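Local coordinates for protein colicin B (Escherichia coli, PDB 1RH1) that kills Escherichia coli and closely related bacteria by forming a channel that depolarises the cytoplasmic membrane and dissipates cellular energy, at residues L114-R119 / Y254-Y259; T104-G109 / A121-A126; Q55-V60 / V198-R203; I72-E77 / S84-S89. All blocks are in the same frame, centred on the assembly; numbering follows the deposited sequence.

Interaction 1. Residues L114-R119 / Y254-Y259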
# COMPACT_ATOMS: atom_id res chain seq x y z
N LEU A 114 -11.45 1.81 9.10
CA LEU A 114 -11.30 1.23 7.77
C LEU A 114 -11.36 -0.31 7.79
O LEU A 114 -10.93 -0.90 8.78
CB LEU A 114 -9.95 1.65 7.16
CG LEU A 114 -9.76 3.06 6.64
CD1 LEU A 114 -8.35 3.23 6.12
CD2 LEU A 114 -10.72 3.29 5.51
N PRO A 115 -11.88 -1.02 6.77
CA PRO A 115 -11.74 -2.47 6.62
C PRO A 115 -10.28 -2.95 6.71
O PRO A 115 -9.89 -3.87 7.45
CB PRO A 115 -12.39 -2.70 5.30
CG PRO A 115 -13.44 -1.64 5.24
CD PRO A 115 -12.61 -0.46 5.65
N GLU A 116 -9.45 -2.24 5.93
CA GLU A 116 -8.04 -2.49 5.95
C GLU A 116 -7.33 -1.14 6.01
O GLU A 116 -7.39 -0.31 5.09
CB GLU A 116 -7.63 -3.22 4.71
CG GLU A 116 -6.28 -3.89 4.82
CD GLU A 116 -6.20 -5.06 5.79
OE1 GLU A 116 -7.19 -5.78 6.02
OE2 GLU A 116 -5.11 -5.27 6.31
N PRO A 117 -6.67 -0.88 7.13
CA PRO A 117 -5.86 0.29 7.36
C PRO A 117 -4.78 0.50 6.32
O PRO A 117 -4.01 -0.41 5.98
CB PRO A 117 -5.34 0.08 8.75
CG PRO A 117 -5.22 -1.41 8.84
CD PRO A 117 -6.57 -1.79 8.27
N SER A 118 -4.79 1.76 5.93
CA SER A 118 -3.97 2.46 4.95
C SER A 118 -4.43 2.18 3.54
O SER A 118 -3.68 2.31 2.57
CB SER A 118 -2.49 2.08 5.08
OG SER A 118 -2.20 0.89 4.37
N ARG A 119 -5.69 1.76 3.46
CA ARG A 119 -6.30 1.40 2.22
C ARG A 119 -7.72 1.89 2.23
O ARG A 119 -8.41 1.75 3.25
CB ARG A 119 -6.29 -0.09 2.04
CG ARG A 119 -5.03 -0.52 1.32
CD ARG A 119 -5.09 -1.95 0.80
NE ARG A 119 -6.30 -2.13 0.03
CZ ARG A 119 -6.39 -1.93 -1.28
NH1 ARG A 119 -5.35 -1.56 -2.03
NH2 ARG A 119 -7.59 -2.05 -1.80
N TYR A 254 -20.46 -1.73 3.31
CA TYR A 254 -19.11 -1.28 3.58
C TYR A 254 -18.04 -2.37 3.47
O TYR A 254 -17.81 -3.24 4.32
CB TYR A 254 -19.14 -0.66 4.97
CG TYR A 254 -17.90 0.07 5.45
CD1 TYR A 254 -17.48 1.26 4.86
CD2 TYR A 254 -17.20 -0.46 6.51
CE1 TYR A 254 -16.37 1.92 5.36
CE2 TYR A 254 -16.09 0.20 7.02
CZ TYR A 254 -15.68 1.38 6.44
OH TYR A 254 -14.58 2.04 6.97
N VAL A 255 -17.38 -2.30 2.33
CA VAL A 255 -16.32 -3.24 2.04
C VAL A 255 -14.96 -2.57 1.87
O VAL A 255 -14.82 -1.36 1.94
CB VAL A 255 -16.67 -4.05 0.74
CG1 VAL A 255 -17.92 -4.85 1.00
CG2 VAL A 255 -16.86 -3.13 -0.47
N GLU A 256 -13.94 -3.39 1.67
CA GLU A 256 -12.62 -2.90 1.35
C GLU A 256 -12.58 -2.65 -0.15
O GLU A 256 -13.19 -3.39 -0.92
CB GLU A 256 -11.60 -3.94 1.72
CG GLU A 256 -10.20 -3.54 1.31
CD GLU A 256 -9.10 -4.51 1.70
OE1 GLU A 256 -7.95 -4.11 1.59
OE2 GLU A 256 -9.36 -5.65 2.09
N ALA A 257 -11.83 -1.62 -0.55
CA ALA A 257 -11.68 -1.28 -1.96
C ALA A 257 -10.78 -2.26 -2.70
O ALA A 257 -10.07 -3.05 -2.06
CB ALA A 257 -11.09 0.11 -2.12
N GLY A 258 -10.82 -2.18 -4.04
CA GLY A 258 -10.05 -3.04 -4.90
C GLY A 258 -8.55 -2.84 -4.81
O GLY A 258 -8.05 -1.85 -4.30
N TYR A 259 -7.82 -3.82 -5.31
CA TYR A 259 -6.38 -3.78 -5.37
C TYR A 259 -5.81 -3.52 -6.77
O TYR A 259 -4.62 -3.20 -6.88
CB TYR A 259 -5.82 -5.07 -4.85
CG TYR A 259 -5.98 -5.24 -3.36
CD1 TYR A 259 -4.86 -5.05 -2.55
CD2 TYR A 259 -7.20 -5.62 -2.81
CE1 TYR A 259 -4.95 -5.28 -1.18
CE2 TYR A 259 -7.31 -5.85 -1.44
CZ TYR A 259 -6.17 -5.68 -0.64
OH TYR A 259 -6.22 -5.99 0.70

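Interaction 2. Residues T104-G109 / A121-A126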
# COMPACT_ATOMS: atom_id res chain seq x y z
N THR A 104 -23.51 7.75 2.19
CA THR A 104 -24.00 7.65 3.55
C THR A 104 -23.51 6.38 4.20
O THR A 104 -23.06 6.47 5.33
CB THR A 104 -25.49 7.66 3.56
OG1 THR A 104 -25.89 8.92 3.06
CG2 THR A 104 -26.05 7.50 4.93
N VAL A 105 -23.52 5.22 3.54
CA VAL A 105 -22.97 4.00 4.11
C VAL A 105 -21.46 4.11 4.27
O VAL A 105 -20.92 3.64 5.27
CB VAL A 105 -23.34 2.82 3.21
CG1 VAL A 105 -22.71 1.52 3.65
CG2 VAL A 105 -24.85 2.67 3.27
N LEU A 106 -20.76 4.77 3.33
CA LEU A 106 -19.32 4.92 3.44
C LEU A 106 -18.99 5.75 4.65
O LEU A 106 -18.24 5.25 5.47
CB LEU A 106 -18.72 5.62 2.27
CG LEU A 106 -17.44 5.12 1.70
CD1 LEU A 106 -16.80 6.30 1.07
CD2 LEU A 106 -16.47 4.58 2.70
N GLU A 107 -19.58 6.95 4.81
CA GLU A 107 -19.35 7.84 5.95
C GLU A 107 -19.62 7.16 7.29
O GLU A 107 -18.74 7.12 8.16
CB GLU A 107 -20.24 9.06 5.83
CG GLU A 107 -19.89 10.03 4.70
CD GLU A 107 -20.82 11.25 4.52
OE1 GLU A 107 -20.50 12.11 3.70
OE2 GLU A 107 -21.88 11.34 5.17
N ASN A 108 -20.82 6.59 7.46
CA ASN A 108 -21.17 5.79 8.61
C ASN A 108 -20.16 4.69 8.87
O ASN A 108 -19.65 4.60 9.99
CB ASN A 108 -22.51 5.11 8.44
CG ASN A 108 -23.74 6.00 8.58
OD1 ASN A 108 -24.82 5.52 8.88
ND2 ASN A 108 -23.65 7.31 8.38
N GLY A 109 -19.78 3.86 7.91
CA GLY A 109 -18.84 2.79 8.20
C GLY A 109 -17.46 3.27 8.59
O GLY A 109 -16.71 2.56 9.28
N ALA A 121 -11.83 2.75 1.59
CA ALA A 121 -12.99 1.94 1.90
C ALA A 121 -13.99 2.17 0.77
O ALA A 121 -14.02 3.24 0.17
CB ALA A 121 -13.59 2.38 3.20
N ALA A 122 -14.83 1.18 0.47
CA ALA A 122 -15.71 1.31 -0.66
C ALA A 122 -17.11 0.84 -0.40
O ALA A 122 -17.31 -0.08 0.38
CB ALA A 122 -15.17 0.51 -1.82
N VAL A 123 -18.07 1.50 -1.03
CA VAL A 123 -19.45 1.06 -1.03
C VAL A 123 -20.03 1.17 -2.45
O VAL A 123 -20.02 2.24 -3.05
CB VAL A 123 -20.27 1.91 -0.03
CG1 VAL A 123 -21.69 1.37 -0.01
CG2 VAL A 123 -19.75 1.80 1.41
N SER A 124 -20.57 0.11 -3.06
CA SER A 124 -21.14 0.15 -4.41
C SER A 124 -22.41 0.97 -4.61
O SER A 124 -23.25 0.97 -3.72
CB SER A 124 -21.44 -1.28 -4.88
OG SER A 124 -22.39 -1.91 -4.03
N PHE A 125 -22.57 1.65 -5.76
CA PHE A 125 -23.81 2.33 -6.07
C PHE A 125 -24.50 1.81 -7.36
O PHE A 125 -25.69 2.06 -7.62
CB PHE A 125 -23.50 3.84 -6.11
CG PHE A 125 -22.55 4.42 -7.14
CD1 PHE A 125 -23.04 4.80 -8.39
CD2 PHE A 125 -21.20 4.56 -6.85
CE1 PHE A 125 -22.16 5.31 -9.34
CE2 PHE A 125 -20.34 5.06 -7.80
CZ PHE A 125 -20.83 5.43 -9.05
N ALA A 126 -23.79 1.02 -8.18
CA ALA A 126 -24.32 0.35 -9.37
C ALA A 126 -23.51 -0.89 -9.66
O ALA A 126 -22.29 -0.88 -9.49
CB ALA A 126 -24.24 1.17 -10.61

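Interaction 3. Residues Q55-V60 / V198-R203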
# COMPACT_ATOMS: atom_id res chain seq x y z
N GLN A 55 -20.01 22.58 -37.44
CA GLN A 55 -19.18 23.03 -36.33
C GLN A 55 -17.98 22.16 -36.10
O GLN A 55 -16.95 22.64 -35.64
CB GLN A 55 -19.97 23.04 -35.08
CG GLN A 55 -20.95 24.18 -35.21
CD GLN A 55 -21.87 24.42 -34.02
OE1 GLN A 55 -22.87 25.15 -34.15
NE2 GLN A 55 -21.58 23.84 -32.86
N GLY A 56 -18.12 20.88 -36.41
CA GLY A 56 -17.01 19.95 -36.35
C GLY A 56 -17.15 18.91 -35.26
O GLY A 56 -16.44 17.90 -35.26
N ILE A 57 -18.07 19.14 -34.33
CA ILE A 57 -18.19 18.22 -33.23
C ILE A 57 -19.24 17.19 -33.54
O ILE A 57 -20.22 17.45 -34.27
CB ILE A 57 -18.54 18.97 -31.89
CG1 ILE A 57 -19.88 19.69 -31.95
CG2 ILE A 57 -17.40 19.93 -31.59
CD1 ILE A 57 -20.40 20.17 -30.60
N ALA A 58 -18.96 16.02 -32.94
CA ALA A 58 -19.85 14.87 -32.98
C ALA A 58 -21.19 15.16 -32.33
O ALA A 58 -21.28 16.17 -31.63
CB ALA A 58 -19.18 13.75 -32.28
N LEU A 59 -22.26 14.37 -32.48
CA LEU A 59 -23.54 14.72 -31.87
C LEU A 59 -23.48 14.71 -30.34
O LEU A 59 -22.63 14.03 -29.72
CB LEU A 59 -24.65 13.77 -32.31
CG LEU A 59 -24.82 12.45 -31.55
CD1 LEU A 59 -26.17 11.84 -31.86
CD2 LEU A 59 -23.69 11.51 -31.88
N VAL A 60 -24.36 15.47 -29.70
CA VAL A 60 -24.39 15.48 -28.24
C VAL A 60 -25.20 14.24 -27.89
O VAL A 60 -26.43 14.21 -27.97
CB VAL A 60 -25.04 16.83 -27.74
CG1 VAL A 60 -25.37 16.82 -26.27
CG2 VAL A 60 -24.00 17.94 -27.86
N VAL A 198 -10.44 23.00 -22.91
CA VAL A 198 -10.06 23.96 -23.93
C VAL A 198 -11.23 24.27 -24.88
O VAL A 198 -11.92 23.33 -25.28
CB VAL A 198 -8.87 23.33 -24.66
CG1 VAL A 198 -8.52 24.08 -25.93
CG2 VAL A 198 -7.67 23.36 -23.71
N PRO A 199 -11.52 25.51 -25.31
CA PRO A 199 -12.61 25.81 -26.24
C PRO A 199 -12.45 25.11 -27.59
O PRO A 199 -11.34 25.00 -28.12
CB PRO A 199 -12.59 27.33 -26.30
CG PRO A 199 -11.13 27.65 -26.13
CD PRO A 199 -10.75 26.71 -25.00
N VAL A 200 -13.54 24.60 -28.13
CA VAL A 200 -13.48 23.87 -29.39
C VAL A 200 -13.83 24.83 -30.52
O VAL A 200 -14.87 25.48 -30.45
CB VAL A 200 -14.46 22.66 -29.37
CG1 VAL A 200 -14.43 21.92 -30.69
CG2 VAL A 200 -14.04 21.64 -28.32
N PRO A 201 -13.02 24.95 -31.57
CA PRO A 201 -13.33 25.65 -32.81
C PRO A 201 -14.48 25.18 -33.66
O PRO A 201 -14.68 23.99 -33.90
CB PRO A 201 -12.06 25.63 -33.60
CG PRO A 201 -11.29 24.48 -33.02
CD PRO A 201 -11.61 24.59 -31.55
N ASP A 202 -15.19 26.22 -34.11
CA ASP A 202 -16.30 26.12 -35.03
C ASP A 202 -15.74 25.99 -36.43
O ASP A 202 -15.27 26.97 -37.00
CB ASP A 202 -17.18 27.36 -34.98
CG ASP A 202 -18.54 27.17 -35.67
OD1 ASP A 202 -19.50 27.84 -35.29
OD2 ASP A 202 -18.67 26.35 -36.57
N ARG A 203 -15.86 24.79 -37.00
CA ARG A 203 -15.42 24.53 -38.35
C ARG A 203 -16.29 25.26 -39.38
O ARG A 203 -15.82 25.43 -40.50
CB ARG A 203 -15.47 23.05 -38.65
CG ARG A 203 -14.12 22.37 -38.75
CD ARG A 203 -13.37 22.32 -37.41
NE ARG A 203 -14.03 21.44 -36.45
CZ ARG A 203 -13.39 20.85 -35.43
NH1 ARG A 203 -12.08 21.03 -35.21
NH2 ARG A 203 -14.09 20.05 -34.61

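Interaction 4. Residues I72-E77 / S84-S89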
# COMPACT_ATOMS: atom_id res chain seq x y z
N ILE A 72 -21.70 5.86 -22.66
CA ILE A 72 -21.24 6.76 -23.71
C ILE A 72 -20.37 5.99 -24.70
O ILE A 72 -19.46 5.24 -24.33
CB ILE A 72 -20.55 7.96 -22.95
CG1 ILE A 72 -21.70 8.82 -22.48
CG2 ILE A 72 -19.71 8.91 -23.77
CD1 ILE A 72 -21.27 9.71 -21.34
N ILE A 73 -20.75 6.15 -25.98
CA ILE A 73 -20.20 5.41 -27.11
C ILE A 73 -19.26 6.24 -27.96
O ILE A 73 -19.65 7.33 -28.36
CB ILE A 73 -21.39 4.89 -27.97
CG1 ILE A 73 -22.36 4.06 -27.16
CG2 ILE A 73 -20.86 3.99 -29.05
CD1 ILE A 73 -23.62 3.72 -27.97
N LEU A 74 -18.04 5.81 -28.29
CA LEU A 74 -17.12 6.59 -29.13
C LEU A 74 -17.53 6.44 -30.58
O LEU A 74 -17.84 5.32 -31.00
CB LEU A 74 -15.69 6.11 -28.95
CG LEU A 74 -14.56 6.86 -29.61
CD1 LEU A 74 -14.53 8.30 -29.15
CD2 LEU A 74 -13.25 6.22 -29.20
N ASP A 75 -17.54 7.54 -31.36
CA ASP A 75 -18.02 7.54 -32.76
C ASP A 75 -19.41 6.90 -32.86
O ASP A 75 -19.69 6.07 -33.73
CB ASP A 75 -17.05 6.78 -33.71
CG ASP A 75 -15.61 7.28 -33.79
OD1 ASP A 75 -14.71 6.44 -33.91
OD2 ASP A 75 -15.38 8.48 -33.76
N LYS A 76 -20.31 7.32 -31.95
CA LYS A 76 -21.65 6.77 -31.88
C LYS A 76 -22.32 6.59 -33.22
O LYS A 76 -22.89 5.54 -33.47
CB LYS A 76 -22.61 7.63 -31.04
CG LYS A 76 -23.83 6.78 -30.66
CD LYS A 76 -24.93 7.47 -29.85
CE LYS A 76 -26.07 6.48 -29.53
NZ LYS A 76 -27.25 7.12 -28.96
N GLU A 77 -22.13 7.62 -34.05
CA GLU A 77 -22.73 7.75 -35.38
C GLU A 77 -21.78 8.09 -36.53
O GLU A 77 -22.16 8.78 -37.47
CB GLU A 77 -23.84 8.79 -35.26
CG GLU A 77 -25.08 8.13 -34.68
CD GLU A 77 -26.27 9.02 -34.35
OE1 GLU A 77 -26.52 10.00 -35.06
OE2 GLU A 77 -26.97 8.71 -33.39
N SER A 84 -16.10 12.93 -36.19
CA SER A 84 -15.31 12.07 -35.33
C SER A 84 -15.50 12.32 -33.84
O SER A 84 -15.62 13.47 -33.43
CB SER A 84 -13.83 12.23 -35.61
OG SER A 84 -13.41 11.75 -36.88
N GLY A 85 -15.59 11.25 -33.05
CA GLY A 85 -15.57 11.33 -31.60
C GLY A 85 -16.84 11.14 -30.76
O GLY A 85 -17.81 10.41 -30.99
N TRP A 86 -16.62 11.98 -29.75
CA TRP A 86 -17.32 12.08 -28.49
C TRP A 86 -17.96 13.41 -28.09
O TRP A 86 -17.31 14.45 -28.20
CB TRP A 86 -16.28 11.66 -27.48
CG TRP A 86 -16.53 10.34 -26.82
CD1 TRP A 86 -17.75 9.72 -26.84
CD2 TRP A 86 -15.60 9.69 -26.07
NE1 TRP A 86 -17.59 8.65 -26.09
CE2 TRP A 86 -16.34 8.60 -25.61
CE3 TRP A 86 -14.27 9.86 -25.72
CZ2 TRP A 86 -15.78 7.64 -24.78
CZ3 TRP A 86 -13.70 8.90 -24.87
CH2 TRP A 86 -14.45 7.80 -24.41
N SER A 87 -19.19 13.45 -27.57
CA SER A 87 -19.80 14.70 -27.10
C SER A 87 -20.92 14.43 -26.11
O SER A 87 -21.89 13.75 -26.43
CB SER A 87 -20.45 15.54 -28.22
OG SER A 87 -19.61 16.07 -29.23
N VAL A 88 -20.80 14.99 -24.90
CA VAL A 88 -21.82 14.85 -23.86
C VAL A 88 -22.29 16.21 -23.36
O VAL A 88 -21.54 17.18 -23.44
CB VAL A 88 -21.27 14.05 -22.67
CG1 VAL A 88 -20.74 12.73 -23.17
CG2 VAL A 88 -20.11 14.75 -22.01
N SER A 89 -23.51 16.33 -22.83
CA SER A 89 -23.97 17.56 -22.20
C SER A 89 -23.77 17.52 -20.68
O SER A 89 -24.09 16.53 -20.04
CB SER A 89 -25.45 17.79 -22.50
OG SER A 89 -25.92 19.08 -22.10

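Interaction 1. Residues L114-R119 / Y254-Y259
Arg119 reaches from the loop 114-119 into the chain just beyond the strand residues 254-256, and its side chain finds its partners from CD outward. CB turns toward the opposite segment and the chain runs on through CG, anti to the carbonyl carbon, until CD lies beside the carboxylate of Glu256. A bend at chi3 (52°) then swings the guanidinium over Tyr259. Arg119 NE makes a salt bridge to Glu256 OE1 at 3.0 Å, approaching that oxygen on its anti side, with the carboxylate and guanidinium planes strongly inclined. CZ sits 3.6 Å from the centroid of the Tyr259 ring, and the two planes are only 4° apart, a flat stack with cation-pi character. At the tip, Arg119 NH2 donates to Gly258 O along a nearly straight N-H line from well above the carbonyl plane, at a doubtfully short distance, and weakly to Ala257 O. With one face and the edge engaged, the rotation of the buried guanidinium is probably fixed. At the other end, Pro115 CG lies off-centre over the Tyr254 ring, 4.2 Å from its centroid, while Pro115 CB rests on Glu256 CB at 3.9 Å. A type II turn from Glu116 to Arg119 follows Pro115, and both Pro115 and Arg119 point toward the facing segment. Tyr254 OH bonds to Gly113 O, just ahead of the loop. Helix 291-340 borders the arginine end, where Phe308 touches Glu116 and Arg119 and Lys312 pairs with Glu116; strand 121-128 borders the other, with Ala121 against Pro115 and Tyr254.

Interaction 2. Residues T104-G109 / A121-A126
Val123 stands with CG1 anti to its backbone N (chi1 -177°), an orientation that presents both methyls to the helix, and Val105 takes the equivalent rotamer on the facing turn. Leu106 has a chi1 of -138°, away from the usual staggered values, which lays its side chain along the strand. The two valines cross at about a right angle, with Val105 CG1 3.7 Å from Val123 CG2 and nearly as close to Val123 CG1. Val123 CG2 also lies over the helix backbone, 3.7 Å from Leu106 N, and touches Leu106 CB at 4.0 Å. It therefore fits between the start of the leucine side chain and the tip of Val105. The side chains of Leu106 and Val123 run antiparallel alongside each other, and the far end of the leucine rests on the Ala121 methyl, Leu106 CD2 meeting Ala121 CB at 3.7 Å. Here helix 99-110 packs along one face of the antiparallel sheet that contains strand 121-128. The local segments run roughly antiparallel, at 149°, and their axes come within 7.8 Å. Ala121 and Val123 point toward the helix, whereas Ala122 between them points away and touches Leu174. No hydrogen bond crosses the interface; where side chain meets side chain, the contacts are all between aliphatic carbons. Beyond the valine, the strand is interrupted by a classic beta bulge, where Phe125 and Ala126 both face Met182. Around the leucine, Tyr169 and Tyr254 add aromatic neighbours, while Val123 also touches Ala102 one turn earlier in the helix.

Interaction 3. Residues Q55-V60 / V198-R203
Gln55 O is the polar centre of this contact, met from the other segment by both the backbone N and the side-chain NE of Arg203. Arg203 N donates to it at 2.8 Å along an almost straight N-H line, approaching from above the carbonyl plane, and Arg203 NE adds a weak bond at 3.3 Å. Bends at chi2 and chi3, 67° and 68°, curl the arginine back so that the guanidinium comes beside Gly56, whose CA lies near its plane at the edge. With no side chain at Gly56, NE can approach Gly56 CA to 3.3 Å. Pro201 O lies over one face of the same guanidinium. The aliphatic part of Gln55 meets Asp202, the residue before the arginine, with Gln55 CG lying 3.4 Å from Asp202 OD2. The loop 55-60 thereby docks on the end of the long strand 189-201, part of the mixed sheet, where the strand gives way to loop. Farther along, a purely apolar touch joins Ile57 CG2 to Val200 CG1 at 3.7 Å, the two side chains meeting at a slant. In the next shell, Ser204 OG hydrogen-bonds to Asp202 OD2, with a weak bond from Arg205 N, and probably helps to hold the carboxylate beside the glutamine. Ile210 of strand 209-210 supports the side chains of Gln55 and Ile57, and Val213 and Ser215 pack against Val200.

Interaction 4. Residues I72-E77 / S84-S89
Asp75 and Gly85 draw the two segments together at their loop ends, with CA atoms 4.7 Å apart, whereas Ile72 and Val88 lie 8.1 Å apart and meet through side chains. Asp75 N donates to Gly85 O at 2.9 Å, and the Asp75 carboxylate returns the link: Gly85 N bonds to Asp75 OD2, also at 2.9 Å, nearly along the C-O direction of the acceptor. With CG beside its own backbone N (chi1 -59°), Asp75 places OD2 next to Gly85, so both polar backbone atoms of the glycine are tied to one residue. The next residue, Trp86, is the main apolar partner. Leu74 CD1 sits over a face of the indole, 3.8 Å from the centroid of the five-membered ring and 22° off its normal, a CH-pi contact. The segments flank the loop that joins strand 70-73 to strand 87-90 in the mixed sheet; these strands are not hydrogen-bonded neighbours there, since 70-73 pairs with 139-146 while 87-90 lies between 62-64 and 225-228. Between the strands themselves, side chains make the link. Ile72 CG2 comes obliquely to the indole, reaching Trp86 CD1 at 3.7 Å, and Ile72 CD1 runs the other way to Val88 CG1 at 3.6 Å. The isoleucine thus bridges tryptophan and valine. Leu64 touches both Ile72 and Val88, Met142 and Arg140 border the indole from strand 139-146, and Leu225 lies against Trp86 and Val88.

Overall arrangement
The four contacts form two groups within the N-terminal part of the chain. Interactions 1 and 2, centres 11 Å apart, meet on the antiparallel sheet, where strands 252-256 and 121-128 are neighbours and Val255 O probably bonds to Ala122 N at 2.9 Å. Interactions 3 and 4, centres 12 Å apart, both reach the mixed sheet and are joined by the bond from Ser87 OG to Ala58 O. The two groups lie well apart, about 42 Å between the centres of interactions 1 and 3. Interaction 2 is buried and wholly apolar, whereas the others are partly buried: interaction 1 combines charge and stacking beside the long helix; 3 and 4 mix backbone bonds with aliphatic or indole packing.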